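Local coordinates for protein C-domain type II peptide synthetase (Streptomyces globisporus, PDB 4ZNM) that belongs to the condensation-domain family of type II peptide synthetases and has an alpha/beta fold built on two mixed beta-sheets, at residues A51-G56 against V108-R113; G57-T62 against A178-P183; E101-G106 against L121-S126; G381-Q384 against T389-K392. All coordinates share one frame; numbering follows the deposited sequence. Where two conformers were deposited one is given.

Contact 1: A51-G56 against V108-R113; sequences AWRLTG and VDESER
Arg-53 and Glu-110 approach from opposite directions and join in a two-pronged, end-on salt bridge. Arg-53 NH1 donates to Glu-110 OE1 at 2.9 Å, and Arg-53 NH2 to Glu-110 OE2 at 3.0 Å. Each oxygen offers its syn lone pair, and the guanidinium and carboxylate planes are only 10° apart, so the paired bonds hold both groups flat against rotation. The Arg-53 NH1 group is shared, for it also pairs with Asp-148.

The aliphatic part of Arg-113 adds van der Waals contact. Its CB lies over one face of the Arg-53 guanidinium, and Arg-113 CD comes to 3.9 Å from Arg-53 NH1. Its guanidinium turns elsewhere: Arg-113 NE bonds to Val-108 O at 2.6 Å, while the terminal nitrogens reach Asp-107, Asp-145 and Asp-148. Asp-148 pairs with both arginines, drawing the two guanidinium groups to one carboxylate.

A side-chain cap opens the helix: Asp-109 is the N-cap, its OD1 accepting from Glu-112 N at 3.1 Å, and Glu-110 follows it in the first turn.

The result is a helix start pinned by charge to a sheet strand, joining helix 110-125 to strand 47-55 in the alpha/beta layering of the condensation domain.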
loop_
_atom_site.group_PDB
_atom_site.type_symbol
_atom_site.label_atom_id
_atom_site.label_comp_id
_atom_site.label_asym_id
_atom_site.label_seq_id
_atom_site.Cartn_x
_atom_site.Cartn_y
_atom_site.Cartn_z
ATOM N N ALA A 51 -3.641 4.998 -11.338
ATOM C CA ALA A 51 -3.843 5.522 -12.687
ATOM C C ALA A 51 -3.552 4.459 -13.719
ATOM O O ALA A 51 -2.590 3.686 -13.573
ATOM C CB ALA A 51 -2.956 6.716 -12.923
ATOM N N TRP A 52 -4.377 4.463 -14.766
ATOM C CA TRP A 52 -4.270 3.540 -15.888
ATOM C C TRP A 52 -4.243 4.323 -17.190
ATOM O O TRP A 52 -5.073 5.232 -17.384
ATOM C CB TRP A 52 -5.453 2.596 -15.887
ATOM C CG TRP A 52 -5.423 1.585 -14.820
ATOM C CD1 TRP A 52 -4.986 0.308 -14.932
ATOM C CD2 TRP A 52 -5.840 1.752 -13.471
ATOM N NE1 TRP A 52 -5.113 -0.335 -13.745
ATOM C CE2 TRP A 52 -5.629 0.530 -12.824
ATOM C CE3 TRP A 52 -6.361 2.820 -12.749
ATOM C CZ2 TRP A 52 -5.928 0.336 -11.479
ATOM C CZ3 TRP A 52 -6.663 2.639 -11.421
ATOM C CH2 TRP A 52 -6.452 1.397 -10.792
ATOM N N ARG A 53 -3.327 3.973 -18.081
ATOM C CA ARG A 53 -3.309 4.532 -19.437
ATOM C C ARG A 53 -4.290 3.738 -20.292
ATOM O O ARG A 53 -4.166 2.494 -20.374
ATOM C CB ARG A 53 -1.879 4.458 -20.011
ATOM C CG ARG A 53 -1.647 5.183 -21.321
ATOM C CD ARG A 53 -1.584 6.696 -21.163
ATOM N NE ARG A 53 -1.269 7.296 -22.434
ATOM C CZ ARG A 53 -0.053 7.613 -22.850
ATOM N NH1 ARG A 53 0.098 8.092 -24.071
ATOM N NH2 ARG A 53 1.008 7.452 -22.068
ATOM N N LEU A 54 -5.251 4.433 -20.912
ATOM C CA LEU A 54 -6.296 3.788 -21.752
ATOM C C LEU A 54 -6.111 4.075 -23.233
ATOM O O LEU A 54 -5.991 5.223 -23.616
ATOM C CB LEU A 54 -7.702 4.253 -21.358
ATOM C CG LEU A 54 -8.095 4.139 -19.885
ATOM C CD1 LEU A 54 -9.551 4.649 -19.684
ATOM C CD2 LEU A 54 -7.970 2.735 -19.428
ATOM N N THR A 55 -6.075 3.025 -24.049
ATOM C CA THR A 55 -5.948 3.128 -25.496
ATOM C C THR A 55 -7.237 2.629 -26.129
ATOM O O THR A 55 -7.637 1.491 -25.882
ATOM C CB THR A 55 -4.746 2.298 -26.027
ATOM O OG1 THR A 55 -3.565 2.674 -25.294
ATOM C CG2 THR A 55 -4.536 2.509 -27.534
ATOM N N GLY A 56 -7.885 3.485 -26.917
ATOM C CA GLY A 56 -9.128 3.126 -27.568
ATOM C C GLY A 56 -10.159 4.197 -27.328
ATOM O O GLY A 56 -9.954 5.081 -26.511
ATOM N N VAL A 108 -1.090 16.380 -27.005
ATOM C CA VAL A 108 0.332 16.713 -26.956
ATOM C C VAL A 108 1.205 15.491 -27.266
ATOM O O VAL A 108 0.712 14.371 -27.345
ATOM C CB VAL A 108 0.691 17.309 -25.589
ATOM C CG1 VAL A 108 0.040 18.672 -25.407
ATOM C CG2 VAL A 108 0.276 16.350 -24.448
ATOM N N ASP A 109 2.503 15.709 -27.434
ATOM C CA ASP A 109 3.417 14.626 -27.835
ATOM C C ASP A 109 3.605 13.631 -26.675
ATOM O O ASP A 109 3.270 13.938 -25.516
ATOM C CB ASP A 109 4.755 15.212 -28.328
ATOM C CG ASP A 109 5.518 15.953 -27.246
ATOM O OD1 ASP A 109 5.574 15.458 -26.101
ATOM O OD2 ASP A 109 6.083 17.028 -27.552
ATOM N N GLU A 110 4.109 12.436 -26.967
ATOM C CA GLU A 110 4.056 11.338 -25.990
ATOM C C GLU A 110 4.686 11.683 -24.643
ATOM O O GLU A 110 4.088 11.420 -23.578
ATOM C CB GLU A 110 4.732 10.084 -26.560
ATOM C CG GLU A 110 4.806 8.888 -25.564
ATOM C CD GLU A 110 3.437 8.491 -24.992
ATOM O OE1 GLU A 110 2.419 8.816 -25.641
ATOM O OE2 GLU A 110 3.370 7.866 -23.896
ATOM N N SER A 111 5.893 12.248 -24.648
ATOM C CA SER A 111 6.543 12.544 -23.365
ATOM C C SER A 111 5.690 13.533 -22.546
ATOM O O SER A 111 5.621 13.463 -21.317
ATOM C CB SER A 111 7.955 13.093 -23.552
ATOM O OG SER A 111 7.950 14.333 -24.224
ATOM N N GLU A 112 5.024 14.453 -23.219
ATOM C CA GLU A 112 4.206 15.399 -22.490
ATOM C C GLU A 112 2.961 14.705 -21.907
ATOM O O GLU A 112 2.456 15.126 -20.858
ATOM C CB GLU A 112 3.819 16.563 -23.392
ATOM C CG GLU A 112 3.082 17.694 -22.677
ATOM C CD GLU A 112 3.926 18.361 -21.597
ATOM O OE1 GLU A 112 5.176 18.287 -21.665
ATOM O OE2 GLU A 112 3.331 18.949 -20.670
ATOM N N ARG A 113 2.495 13.639 -22.566
ATOM C CA ARG A 113 1.361 12.831 -22.076
ATOM C C ARG A 113 1.645 12.053 -20.777
ATOM O O ARG A 113 0.797 11.999 -19.877
ATOM C CB ARG A 113 0.912 11.856 -23.168
ATOM C CG ARG A 113 0.196 12.591 -24.322
ATOM C CD ARG A 113 -0.484 11.701 -25.320
ATOM N NE ARG A 113 -0.827 12.488 -26.516
ATOM C CZ ARG A 113 -1.716 12.121 -27.427
ATOM N NH1 ARG A 113 -2.326 10.946 -27.328
ATOM N NH2 ARG A 113 -1.999 12.927 -28.446
#

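Contact 2: G57-T62 against A178-P183; sequences GIDEET and ARRGNP. With NA (sodium ion), chain D.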
loop_
_atom_site.group_PDB
_atom_site.type_symbol
_atom_site.label_atom_id
_atom_site.label_comp_id
_atom_site.label_asym_id
_atom_site.label_seq_id
_atom_site.Cartn_x
_atom_site.Cartn_y
_atom_site.Cartn_z
ATOM N N GLY A 57 -11.262 4.121 -28.058
ATOM C CA GLY A 57 -12.330 5.089 -27.911
ATOM C C GLY A 57 -13.047 4.857 -26.602
ATOM O O GLY A 57 -13.095 3.739 -26.120
ATOM N N ILE A 58 -13.579 5.932 -26.016
ATOM C CA ILE A 58 -14.293 5.859 -24.741
ATOM C C ILE A 58 -15.614 6.554 -24.910
ATOM O O ILE A 58 -15.644 7.675 -25.414
ATOM C CB ILE A 58 -13.529 6.535 -23.600
ATOM C CG1 ILE A 58 -12.217 5.807 -23.310
ATOM C CG2 ILE A 58 -14.425 6.638 -22.332
ATOM C CD1 ILE A 58 -11.319 6.615 -22.378
ATOM N N ASP A 59 -16.693 5.902 -24.475
ATOM C CA ASP A 59 -17.992 6.575 -24.348
ATOM C C ASP A 59 -18.149 6.979 -22.884
ATOM O O ASP A 59 -18.383 6.137 -22.017
ATOM C CB ASP A 59 -19.149 5.690 -24.788
ATOM C CG ASP A 59 -20.476 6.432 -24.768
ATOM O OD1 ASP A 59 -20.701 7.226 -25.688
ATOM O OD2 ASP A 59 -21.280 6.249 -23.835
ATOM N N GLU A 60 -18.024 8.272 -22.611
ATOM C CA GLU A 60 -17.904 8.755 -21.244
ATOM C C GLU A 60 -19.131 8.434 -20.412
ATOM O O GLU A 60 -19.031 8.032 -19.256
ATOM C CB GLU A 60 -17.673 10.257 -21.266
ATOM C CG GLU A 60 -16.300 10.657 -21.794
ATOM C CD GLU A 60 -16.193 12.148 -22.160
ATOM O OE1 GLU A 60 -17.047 12.974 -21.725
ATOM O OE2 GLU A 60 -15.248 12.487 -22.932
ATOM N N GLU A 61 -20.300 8.587 -21.016
ATOM C CA GLU A 61 -21.548 8.326 -20.307
ATOM C C GLU A 61 -21.646 6.870 -19.875
ATOM O O GLU A 61 -22.163 6.571 -18.806
ATOM C CB GLU A 61 -22.748 8.686 -21.190
ATOM C CG GLU A 61 -24.089 8.332 -20.574
ATOM C CD GLU A 61 -25.256 8.775 -21.437
ATOM O OE1 GLU A 61 -26.384 8.292 -21.197
ATOM O OE2 GLU A 61 -25.044 9.599 -22.353
ATOM N N THR A 62 -21.160 5.960 -20.715
ATOM C CA THR A 62 -21.215 4.539 -20.389
ATOM C C THR A 62 -20.171 4.205 -19.336
ATOM O O THR A 62 -20.406 3.366 -18.490
ATOM C CB THR A 62 -21.016 3.670 -21.649
ATOM O OG1 THR A 62 -22.006 4.020 -22.605
ATOM C CG2 THR A 62 -21.178 2.149 -21.342
ATOM N N ALA A 178 -19.078 -4.636 -21.390
ATOM C CA ALA A 178 -20.330 -5.365 -21.596
ATOM C C ALA A 178 -21.462 -4.385 -21.968
ATOM O O ALA A 178 -22.261 -4.665 -22.854
ATOM C CB ALA A 178 -20.703 -6.163 -20.376
ATOM N N ARG A 179 -21.513 -3.229 -21.310
ATOM C CA ARG A 179 -22.522 -2.209 -21.631
ATOM C C ARG A 179 -22.409 -1.744 -23.059
ATOM O O ARG A 179 -23.421 -1.515 -23.715
ATOM C CB ARG A 179 -22.393 -1.007 -20.688
ATOM C CG ARG A 179 -23.041 -1.231 -19.365
ATOM C CD ARG A 179 -22.945 0.001 -18.477
ATOM N NE ARG A 179 -23.672 -0.235 -17.244
ATOM C CZ ARG A 179 -24.975 -0.019 -17.107
ATOM N NH1 ARG A 179 -25.678 0.473 -18.110
ATOM N NH2 ARG A 179 -25.570 -0.263 -15.953
ATOM N N ARG A 180 -21.175 -1.635 -23.556
ATOM C CA ARG A 180 -20.924 -1.260 -24.936
ATOM C C ARG A 180 -21.263 -2.394 -25.898
ATOM O O ARG A 180 -21.298 -2.197 -27.095
ATOM C CB ARG A 180 -19.453 -0.843 -25.130
ATOM C CG ARG A 180 -19.016 0.400 -24.391
ATOM C CD ARG A 180 -19.648 1.652 -24.994
ATOM N NE ARG A 180 -19.012 1.994 -26.258
ATOM C CZ ARG A 180 -19.560 2.778 -27.188
ATOM N NH1 ARG A 180 -20.780 3.293 -27.023
ATOM N NH2 ARG A 180 -18.881 3.026 -28.289
ATOM N N GLY A 181 -21.476 -3.600 -25.389
ATOM C CA GLY A 181 -21.752 -4.727 -26.264
ATOM C C GLY A 181 -20.520 -5.342 -26.912
ATOM O O GLY A 181 -20.593 -5.870 -28.020
ATOM N N ASN A 182 -19.394 -5.254 -26.218
ATOM C CA ASN A 182 -18.121 -5.772 -26.700
ATOM C C ASN A 182 -17.831 -7.037 -25.940
ATOM O O ASN A 182 -18.236 -7.166 -24.790
ATOM C CB ASN A 182 -16.990 -4.765 -26.478
ATOM C CG ASN A 182 -17.207 -3.471 -27.233
ATOM O OD1 ASN A 182 -17.758 -3.479 -28.319
ATOM N ND2 ASN A 182 -16.765 -2.352 -26.653
ATOM N N PRO A 183 -17.062 -7.944 -26.537
ATOM C CA PRO A 183 -16.855 -9.244 -25.905
ATOM C C PRO A 183 -15.904 -9.177 -24.720
ATOM O O PRO A 183 -14.821 -8.560 -24.794
ATOM C CB PRO A 183 -16.281 -10.086 -27.046
ATOM C CG PRO A 183 -15.502 -9.101 -27.852
ATOM C CD PRO A 183 -16.244 -7.787 -27.754
HETATM NA NA NA D . -18.382 -2.404 -30.317
HETATM O O HOH W 1 -22.772 2.932 -25.048
HETATM O O HOH W 2 -20.770 -2.399 -29.773
HETATM O O HOH W 3 -19.240 -4.600 -30.688
#
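Arg-180 lies across Asp-59 and Thr-62, where two helix ends meet: a Schellman motif at Gly-181 closes helix 162-180, and Asp-59 is the N-cap of helix 60-73. Beyond CB the arginine bends twice, at chi2 (-70°) and chi3 (-74°), and this folding brings the tip back over Asp-59. Arg-180 CG sits 4.1 Å from Thr-62 CG2, and Arg-180 CD 4.0 Å from that same methyl. From CD onward Asp-59 joins in, its CB standing over one face of the guanidinium, off toward the rim, 3.7 Å from Arg-180 NH1. No N-H points at the Asp-59 carboxylate, so the two charges attract without a salt bridge. Instead a water at the guanidinium edge accepts from Arg-180 NH1 and donates to Thr-62 OG1.

That hydroxyl also bonds to Asp-59 OD2 at 2.6 Å, and Thr-62 N reaches this oxygen from the opposite face of the carboxylate. The Thr-62 methyl presses on Arg-179, CG2 to CB 3.4 Å, while the Arg-179 guanidinium goes on to Asp-69. Just past the helix, Asn-182 OD1 binds a sodium ion at 2.4 Å, and two of the ion's waters donate to Arg-180 O and Gly-181 O.

Contact 3: E101-G106 against L121-S126; sequences EVRDLG and LNEVES
Arg-103 of an edge strand and Glu-123 of a helix point at each other, and the arginine stands between two acids. Its CG is anti to the carbonyl carbon (chi1 -57°) and the chain then runs extended to NE, which carries the guanidinium straight out from the strand. Glu-123 answers with an equally extended chain from the helix.

The end-on grip uses two nitrogens. Arg-103 NH1 donates to Glu-123 OE1 at 3.0 Å and Arg-103 NH2 to Glu-123 OE2 at 3.2 Å, with a weak extra bond from NH1 to OE2. Both oxygens lie in the guanidinium plane, but the carboxylate is turned 51° from it. The donors therefore meet Glu-123 out of its own plane, OE2 from above, and the pairing is skewed rather than flat.

Glu-101, two residues back on the same strand, takes another edge of the guanidinium. Its OE2 accepts from Arg-103 NE at 3.0 Å, met from well above the carboxylate plane, and more weakly from NH2. With acids at two edges the guanidinium is braced against swinging. Its positive charge probably eases the repulsion between Glu-101 OE2 and Glu-123 OE2, which are 6.2 Å apart.

Val-124 packs on Val-140 of strand 137-143, which the Arg-103 side chain also touches. The three-residue salt-bridge network thus ties strand 101-104 to the last turn of helix 110-125, the first two elements of a beta-alpha-beta crossover completed by strand 137-143.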
loop_
_atom_site.group_PDB
_atom_site.type_symbol
_atom_site.label_atom_id
_atom_site.label_comp_id
_atom_site.label_asym_id
_atom_site.label_seq_id
_atom_site.Cartn_x
_atom_site.Cartn_y
_atom_site.Cartn_z
ATOM N N GLU A 101 -15.685 12.712 -13.463
ATOM C CA GLU A 101 -15.128 13.980 -13.908
ATOM C C GLU A 101 -14.223 13.720 -15.124
ATOM O O GLU A 101 -13.428 12.783 -15.109
ATOM C CB GLU A 101 -14.338 14.670 -12.803
ATOM C CG GLU A 101 -13.694 15.968 -13.302
ATOM C CD GLU A 101 -12.806 16.634 -12.227
ATOM O OE1 GLU A 101 -12.722 16.087 -11.099
ATOM O OE2 GLU A 101 -12.199 17.697 -12.530
ATOM N N VAL A 102 -14.346 14.555 -16.156
ATOM C CA VAL A 102 -13.497 14.435 -17.344
ATOM C C VAL A 102 -12.749 15.739 -17.577
ATOM O O VAL A 102 -13.313 16.820 -17.430
ATOM C CB VAL A 102 -14.311 14.067 -18.603
ATOM C CG1 VAL A 102 -13.376 13.779 -19.783
ATOM C CG2 VAL A 102 -15.167 12.834 -18.357
ATOM N N ARG A 103 -11.484 15.627 -17.985
ATOM C CA ARG A 103 -10.699 16.783 -18.325
ATOM C C ARG A 103 -10.055 16.570 -19.676
ATOM O O ARG A 103 -9.652 15.447 -20.027
ATOM C CB ARG A 103 -9.622 17.045 -17.321
ATOM C CG ARG A 103 -10.142 17.215 -15.949
ATOM C CD ARG A 103 -9.036 17.613 -15.097
ATOM N NE ARG A 103 -9.451 17.538 -13.723
ATOM C CZ ARG A 103 -8.691 17.930 -12.721
ATOM N NH1 ARG A 103 -7.493 18.476 -12.986
ATOM N NH2 ARG A 103 -9.151 17.797 -11.483
ATOM N N ASP A 104 -9.943 17.657 -20.414
ATOM C CA ASP A 104 -9.264 17.635 -21.705
ATOM C C ASP A 104 -7.792 18.016 -21.415
ATOM O O ASP A 104 -7.480 19.187 -21.214
ATOM C CB ASP A 104 -9.930 18.605 -22.676
ATOM C CG ASP A 104 -11.357 18.161 -23.116
ATOM O OD1 ASP A 104 -11.680 16.938 -23.089
ATOM O OD2 ASP A 104 -12.155 19.054 -23.521
ATOM N N LEU A 105 -6.908 17.030 -21.331
ATOM C CA LEU A 105 -5.477 17.273 -20.997
ATOM C C LEU A 105 -4.639 17.827 -22.169
ATOM O O LEU A 105 -3.572 18.398 -21.967
ATOM C CB LEU A 105 -4.824 15.994 -20.501
ATOM C CG LEU A 105 -5.387 15.387 -19.216
ATOM C CD1 LEU A 105 -4.461 14.251 -18.779
ATOM C CD2 LEU A 105 -5.510 16.415 -18.106
ATOM N N GLY A 106 -5.120 17.645 -23.388
ATOM C CA GLY A 106 -4.498 18.256 -24.539
ATOM C C GLY A 106 -3.908 17.240 -25.489
ATOM O O GLY A 106 -3.414 16.207 -25.079
ATOM N N LEU A 121 -2.487 12.479 -11.763
ATOM C CA LEU A 121 -2.487 11.537 -10.631
ATOM C C LEU A 121 -2.168 12.283 -9.311
ATOM O O LEU A 121 -2.865 12.141 -8.291
ATOM C CB LEU A 121 -1.493 10.401 -10.907
ATOM C CG LEU A 121 -1.283 9.368 -9.805
ATOM C CD1 LEU A 121 -2.593 8.747 -9.379
ATOM C CD2 LEU A 121 -0.324 8.288 -10.253
ATOM N N ASN A 122 -1.143 13.118 -9.337
ATOM C CA ASN A 122 -0.703 13.783 -8.123
ATOM C C ASN A 122 -1.730 14.766 -7.633
ATOM O O ASN A 122 -1.940 14.909 -6.426
ATOM C CB ASN A 122 0.604 14.530 -8.358
ATOM C CG ASN A 122 1.804 13.708 -7.987
ATOM O OD1 ASN A 122 1.738 12.480 -7.953
ATOM N ND2 ASN A 122 2.903 14.372 -7.703
ATOM N N GLU A 123 -2.361 15.459 -8.575
ATOM C CA GLU A 123 -3.370 16.445 -8.210
ATOM C C GLU A 123 -4.534 15.735 -7.543
ATOM O O GLU A 123 -5.024 16.176 -6.511
ATOM C CB GLU A 123 -3.862 17.236 -9.435
ATOM C CG GLU A 123 -4.897 18.279 -9.039
ATOM C CD GLU A 123 -5.611 18.879 -10.221
ATOM O OE1 GLU A 123 -5.032 18.877 -11.327
ATOM O OE2 GLU A 123 -6.753 19.354 -10.039
ATOM N N VAL A 124 -4.981 14.623 -8.112
ATOM C CA VAL A 124 -6.098 13.892 -7.506
ATOM C C VAL A 124 -5.692 13.430 -6.103
ATOM O O VAL A 124 -6.453 13.579 -5.173
ATOM C CB VAL A 124 -6.546 12.704 -8.380
ATOM C CG1 VAL A 124 -7.488 11.777 -7.610
ATOM C CG2 VAL A 124 -7.202 13.227 -9.638
ATOM N N GLU A 125 -4.461 12.952 -5.937
ATOM C CA GLU A 125 -3.986 12.507 -4.619
ATOM C C GLU A 125 -3.962 13.630 -3.591
ATOM O O GLU A 125 -4.041 13.373 -2.400
ATOM C CB GLU A 125 -2.573 11.900 -4.720
ATOM C CG GLU A 125 -2.106 11.243 -3.451
ATOM C CD GLU A 125 -0.639 10.782 -3.507
ATOM O OE1 GLU A 125 -0.086 10.422 -2.421
ATOM O OE2 GLU A 125 -0.052 10.792 -4.616
ATOM N N SER A 126 -3.805 14.874 -4.031
ATOM C CA SER A 126 -3.860 15.977 -3.081
ATOM C C SER A 126 -5.279 16.392 -2.689
ATOM O O SER A 126 -5.427 17.240 -1.826
ATOM C CB SER A 126 -3.135 17.200 -3.614
ATOM O OG SER A 126 -3.914 17.786 -4.647
#

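Contact 4: G381-Q384 against T389-K392; sequences GPEQ and TYSK
Glu-383 and Tyr-390 form an antiparallel hydrogen-bonded pair, with Glu-383 N to Tyr-390 O at 2.9 Å and Tyr-390 N to Glu-383 O at 2.8 Å. Next along, Gln-384 and Thr-389 make a non-hydrogen-bonded pair whose CA atoms are 4.3 Å apart. Glu-383 O takes a further CA-H...O contact from Thr-389 CA at 3.2 Å, so one carbonyl serves two donors of the opposite strand.

Glu-383 and Tyr-390 put their side chains on the same face of the sheet. Tyr-390 CG occupies the crowded position between backbone N and carbonyl carbon (chi1 61°), which swings the ring across toward strand 383-385. There Glu-383 CB sits over the ring face in a CH-pi contact, 3.9 Å from the centroid and 21° off the normal. This is a beta hairpin of strands 383-385 and 388-392, the former an outermost strand of its sheet within the chain. Helix 162-180 covers this face, Tyr-390 touching Arg-170 and Leu-173.

Polar ends are joined through water. One molecule donates to Glu-383 OE2 at 2.7 Å and also bonds to Tyr-390 OH at 2.6 Å, linking the carboxylate and the phenol. On the other face a second water bridges Gln-384 NE2 and Thr-389 OG1. The Thr-389 methyl CG2 packs against Pro-382 CB at 3.5 Å.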
loop_
_atom_site.group_PDB
_atom_site.type_symbol
_atom_site.label_atom_id
_atom_site.label_comp_id
_atom_site.label_asym_id
_atom_site.label_seq_id
_atom_site.Cartn_x
_atom_site.Cartn_y
_atom_site.Cartn_z
ATOM N N GLY A 381 2.382 -6.528 -18.954
ATOM C CA GLY A 381 1.978 -5.832 -20.149
ATOM C C GLY A 381 0.610 -5.195 -20.055
ATOM O O GLY A 381 -0.029 -5.146 -18.992
ATOM N N PRO A 382 0.161 -4.661 -21.184
ATOM C CA PRO A 382 -1.194 -4.126 -21.267
ATOM C C PRO A 382 -2.253 -5.223 -21.217
ATOM O O PRO A 382 -2.040 -6.311 -21.748
ATOM C CB PRO A 382 -1.196 -3.414 -22.621
ATOM C CG PRO A 382 0.249 -3.101 -22.880
ATOM C CD PRO A 382 0.984 -4.272 -22.343
ATOM N N GLU A 383 -3.384 -4.914 -20.594
ATOM C CA GLU A 383 -4.534 -5.809 -20.543
ATOM C C GLU A 383 -5.628 -5.270 -21.456
ATOM O O GLU A 383 -5.582 -4.115 -21.841
ATOM C CB GLU A 383 -5.054 -5.926 -19.117
ATOM C CG GLU A 383 -3.956 -5.942 -18.072
ATOM C CD GLU A 383 -4.219 -6.951 -16.987
ATOM O OE1 GLU A 383 -4.186 -8.159 -17.311
ATOM O OE2 GLU A 383 -4.455 -6.533 -15.827
ATOM N N GLN A 384 -6.617 -6.096 -21.783
ATOM C CA GLN A 384 -7.690 -5.672 -22.660
ATOM C C GLN A 384 -9.048 -6.032 -22.113
ATOM O O GLN A 384 -9.247 -7.130 -21.566
ATOM C CB GLN A 384 -7.496 -6.297 -24.042
ATOM C CG GLN A 384 -8.505 -5.824 -25.079
ATOM C CD GLN A 384 -8.293 -6.478 -26.411
ATOM O OE1 GLN A 384 -8.349 -7.703 -26.531
ATOM N NE2 GLN A 384 -8.018 -5.664 -27.421
ATOM N N THR A 389 -7.799 -1.190 -24.288
ATOM C CA THR A 389 -6.558 -1.646 -23.669
ATOM C C THR A 389 -6.213 -0.745 -22.463
ATOM O O THR A 389 -6.355 0.469 -22.530
ATOM C CB THR A 389 -5.421 -1.617 -24.708
ATOM O OG1 THR A 389 -5.683 -2.578 -25.743
ATOM C CG2 THR A 389 -4.048 -1.880 -24.053
ATOM N N TYR A 390 -5.798 -1.327 -21.352
ATOM C CA TYR A 390 -5.484 -0.549 -20.171
ATOM C C TYR A 390 -4.217 -1.098 -19.510
ATOM O O TYR A 390 -3.993 -2.307 -19.445
ATOM C CB TYR A 390 -6.665 -0.513 -19.187
ATOM C CG TYR A 390 -7.128 -1.843 -18.638
ATOM C CD1 TYR A 390 -6.842 -2.222 -17.320
ATOM C CD2 TYR A 390 -7.879 -2.709 -19.424
ATOM C CE1 TYR A 390 -7.282 -3.449 -16.804
ATOM C CE2 TYR A 390 -8.326 -3.921 -18.935
ATOM C CZ TYR A 390 -8.018 -4.294 -17.628
ATOM O OH TYR A 390 -8.487 -5.491 -17.147
ATOM N N SER A 391 -3.399 -0.172 -19.026
ATOM C CA SER A 391 -2.077 -0.458 -18.507
ATOM C C SER A 391 -1.875 0.369 -17.252
ATOM O O SER A 391 -1.965 1.583 -17.300
ATOM C CB SER A 391 -1.046 -0.114 -19.588
ATOM O OG SER A 391 0.125 -0.867 -19.456
ATOM N N LYS A 392 -1.615 -0.284 -16.132
ATOM C CA LYS A 392 -1.383 0.412 -14.877
ATOM C C LYS A 392 -0.149 1.305 -15.008
ATOM O O LYS A 392 0.861 0.877 -15.537
ATOM C CB LYS A 392 -1.217 -0.605 -13.739
ATOM C CG LYS A 392 -1.061 -0.005 -12.328
ATOM C CD LYS A 392 -2.391 0.487 -11.809
ATOM C CE LYS A 392 -2.257 1.349 -10.578
ATOM N NZ LYS A 392 -1.571 0.676 -9.503
HETATM O O HOH W 4 -1.066 -3.161 -16.381
HETATM O O HOH W 5 -7.022 -6.359 -15.146
HETATM O O HOH W 6 -8.207 -2.702 -27.297
#

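In the fold
Contacts 1, 3 and 4 all reach one mixed six-stranded sheet. Contact 4 supplies one outermost strand and contact 3 the other, their centres about 20 Å apart, while contact 1 lies between, its centre about 12 Å from that of contact 4 and about 13 Å from that of contact 3. Arg-53 N of strand 47-55 lies 2.9 Å from Ser-391 O, a probable hydrogen bond. Contacts 1 and 3 share helix 110-125, one at each end. Segment 57-62 of contact 2 continues directly from 51-56 of contact 1, and helix 162-180 also covers Tyr-390 of contact 4. The Gln-384 side chain lies about 11 Å from the sodium ion bound by Asn-182 of contact 2.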